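PDB 4XQM: glucosidase 2 subunit beta from Schizosaccharomyces pombe, which recognises mannose-bearing N-glycans through its MRH lectin domain, the part crystallised here, and retains the glucose-trimming catalytic alpha subunit in the endoplasmic reticulum. Local coordinates for residues 16-21 with 81-86. Numbering follows the deposited sequence.
Sequences YTYKVV and CEYLIK. With MAN (alpha-D-mannopyranose), chain B.
Tyr-18 brings its phenol hydroxyl obliquely to the CD2/CE2 side of the Tyr-83 ring, OH lying 4.2 Å from CE2, and the two side chains cross at about a right angle. Gln-28 NE2 bonds that hydroxyl while Gln-28 OE1 bonds the mannose, which puts Tyr-18 in the second shell of the site. Further along the two strands, away from the sugar, Val-20 CG2 meets Ile-85 CD1 at 4.3 Å; the extended second torsion of Ile-85 (chi2 179°) carries CD1 out to the valine. No hydrogen bond joins the segments, and even the nearest CA atoms, those of Val-20 and Ile-85, are 9.1 Å apart, so the strands face each other through side chains without pairing, consistent with the flattened beta-barrel of MRH domains. Tyr-83 OH donates to mannose O3 over 2.7 Å, with O3 in the ring plane at its edge, and is also bonded to Arg-58 NE. Tyr-16 OH shares a 3.0 Å hydrogen bond with mannose O1, while Cys-81 SG, disulfide-linked to Cys-52, approaches mannose C4 at 3.8 Å. Glu-77 and Arg-58 also bond the sugar. Strand 16-21 pairs with 8-13 and 25-28, whereas 82-89 runs between 59-66 and 71-77.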
loop_
_atom_site.group_PDB
_atom_site.type_symbol
_atom_site.label_atom_id
_atom_site.label_comp_id
_atom_site.label_asym_id
_atom_site.label_seq_id
_atom_site.Cartn_x
_atom_site.Cartn_y
_atom_site.Cartn_z
ATOM N N TYR A 16 -10.020 10.134 1.257
ATOM C CA TYR A 16 -8.933 9.585 2.065
ATOM C C TYR A 16 -7.573 9.951 1.502
ATOM O O TYR A 16 -7.359 9.918 0.288
ATOM C CB TYR A 16 -8.967 8.056 2.076
ATOM C CG TYR A 16 -10.259 7.399 2.499
ATOM C CD1 TYR A 16 -10.648 7.367 3.832
ATOM C CD2 TYR A 16 -11.063 6.757 1.566
ATOM C CE1 TYR A 16 -11.819 6.725 4.217
ATOM C CE2 TYR A 16 -12.230 6.117 1.940
ATOM C CZ TYR A 16 -12.603 6.107 3.265
ATOM O OH TYR A 16 -13.768 5.475 3.629
ATOM N N THR A 17 -6.636 10.263 2.387
ATOM C CA THR A 17 -5.247 10.373 1.966
ATOM C C THR A 17 -4.574 9.015 2.149
ATOM O O THR A 17 -4.314 8.576 3.275
ATOM C CB THR A 17 -4.472 11.444 2.755
ATOM O OG1 THR A 17 -5.064 12.733 2.536
ATOM C CG2 THR A 17 -3.044 11.483 2.272
ATOM N N TYR A 18 -4.299 8.340 1.037
ATOM C CA TYR A 18 -3.583 7.072 1.097
ATOM C C TYR A 18 -2.093 7.338 1.044
ATOM O O TYR A 18 -1.631 8.169 0.258
ATOM C CB TYR A 18 -4.005 6.160 -0.058
ATOM C CG TYR A 18 -5.369 5.534 0.135
ATOM C CD1 TYR A 18 -5.534 4.401 0.930
ATOM C CD2 TYR A 18 -6.494 6.074 -0.474
ATOM C CE1 TYR A 18 -6.793 3.827 1.118
ATOM C CE2 TYR A 18 -7.759 5.504 -0.303
ATOM C CZ TYR A 18 -7.899 4.379 0.483
ATOM O OH TYR A 18 -9.142 3.815 0.660
ATOM N N LYS A 19 -1.347 6.638 1.889
ATOM C CA LYS A 19 0.091 6.806 1.964
ATOM C C LYS A 19 0.735 5.438 2.004
ATOM O O LYS A 19 0.482 4.650 2.926
ATOM C CB LYS A 19 0.458 7.599 3.211
ATOM C CG LYS A 19 1.936 7.781 3.450
ATOM C CD LYS A 19 2.122 8.629 4.711
ATOM C CE LYS A 19 1.161 9.830 4.718
ATOM N NZ LYS A 19 1.150 10.571 6.018
ATOM N N VAL A 20 1.533 5.142 0.981
ATOM C CA VAL A 20 2.286 3.896 0.931
ATOM C C VAL A 20 3.748 4.215 1.175
ATOM O O VAL A 20 4.326 5.052 0.478
ATOM C CB VAL A 20 2.167 3.192 -0.442
ATOM C CG1 VAL A 20 3.071 1.955 -0.494
ATOM C CG2 VAL A 20 0.707 2.804 -0.716
ATOM N N VAL A 21 4.326 3.570 2.183
ATOM C CA VAL A 21 5.759 3.667 2.422
ATOM C C VAL A 21 6.383 2.289 2.190
ATOM O O VAL A 21 6.094 1.329 2.916
ATOM C CB VAL A 21 6.064 4.162 3.834
ATOM C CG1 VAL A 21 7.555 4.431 3.961
ATOM C CG2 VAL A 21 5.301 5.431 4.111
ATOM N N CYS A 81 -12.303 -3.842 4.364
ATOM C CA CYS A 81 -11.018 -3.711 5.052
ATOM C C CYS A 81 -9.897 -4.583 4.501
ATOM O O CYS A 81 -8.897 -4.846 5.180
ATOM C CB CYS A 81 -11.195 -3.842 6.572
ATOM S SG CYS A 81 -12.016 -2.376 7.229
ATOM N N GLU A 82 -10.060 -4.992 3.245
ATOM C CA GLU A 82 -8.996 -5.636 2.488
ATOM C C GLU A 82 -8.732 -4.726 1.286
ATOM O O GLU A 82 -9.603 -4.556 0.432
ATOM C CB GLU A 82 -9.434 -7.039 2.035
ATOM C CG GLU A 82 -9.888 -7.975 3.166
ATOM C CD GLU A 82 -10.432 -9.313 2.660
ATOM O OE1 GLU A 82 -10.022 -9.759 1.562
ATOM O OE2 GLU A 82 -11.275 -9.923 3.360
ATOM N N TYR A 83 -7.545 -4.126 1.225
ATOM C CA TYR A 83 -7.271 -3.116 0.219
ATOM C C TYR A 83 -6.318 -3.651 -0.845
ATOM O O TYR A 83 -5.281 -4.232 -0.521
ATOM C CB TYR A 83 -6.672 -1.876 0.882
ATOM C CG TYR A 83 -7.549 -1.330 1.990
ATOM C CD1 TYR A 83 -7.491 -1.865 3.278
ATOM C CD2 TYR A 83 -8.451 -0.306 1.742
ATOM C CE1 TYR A 83 -8.308 -1.378 4.294
ATOM C CE2 TYR A 83 -9.275 0.192 2.746
ATOM C CZ TYR A 83 -9.196 -0.351 4.020
ATOM O OH TYR A 83 -10.008 0.132 5.029
ATOM N N LEU A 84 -6.675 -3.475 -2.112
ATOM C CA LEU A 84 -5.767 -3.837 -3.197
ATOM C C LEU A 84 -5.271 -2.537 -3.811
ATOM O O LEU A 84 -6.063 -1.741 -4.321
ATOM C CB LEU A 84 -6.487 -4.687 -4.252
ATOM C CG LEU A 84 -7.137 -5.968 -3.730
ATOM C CD1 LEU A 84 -7.731 -6.756 -4.894
ATOM C CD2 LEU A 84 -6.120 -6.800 -2.986
ATOM N N ILE A 85 -3.968 -2.302 -3.737
ATOM C CA ILE A 85 -3.407 -1.035 -4.200
ATOM C C ILE A 85 -2.447 -1.293 -5.338
ATOM O O ILE A 85 -1.486 -2.061 -5.185
ATOM C CB ILE A 85 -2.663 -0.309 -3.063
ATOM C CG1 ILE A 85 -3.580 -0.153 -1.846
ATOM C CG2 ILE A 85 -2.181 1.060 -3.535
ATOM C CD1 ILE A 85 -2.934 0.539 -0.653
ATOM N N LYS A 86 -2.711 -0.666 -6.481
ATOM C CA LYS A 86 -1.812 -0.758 -7.631
ATOM C C LYS A 86 -0.962 0.509 -7.733
ATOM O O LYS A 86 -1.474 1.623 -7.565
ATOM C CB LYS A 86 -2.614 -0.975 -8.917
ATOM C CG LYS A 86 -1.747 -1.236 -10.151
ATOM C CD LYS A 86 -2.602 -1.713 -11.323
ATOM C CE LYS A 86 -1.809 -1.669 -12.623
ATOM N NZ LYS A 86 -2.678 -1.890 -13.821
HETATM C C1 MAN B . -13.267 3.284 7.017
HETATM C C2 MAN B . -12.272 2.987 6.059
HETATM C C3 MAN B . -12.935 2.025 5.061
HETATM C C4 MAN B . -13.595 0.831 5.814
HETATM C C5 MAN B . -14.602 1.372 6.841
HETATM C C6 MAN B . -15.166 0.302 7.748
HETATM O O1 MAN B . -14.189 3.804 6.106
HETATM O O2 MAN B . -11.227 2.351 6.699
HETATM O O3 MAN B . -12.010 1.599 4.096
HETATM O O4 MAN B . -14.290 0.013 4.916
HETATM O O5 MAN B . -13.890 2.264 7.687
HETATM O O6 MAN B . -16.294 0.865 8.426
#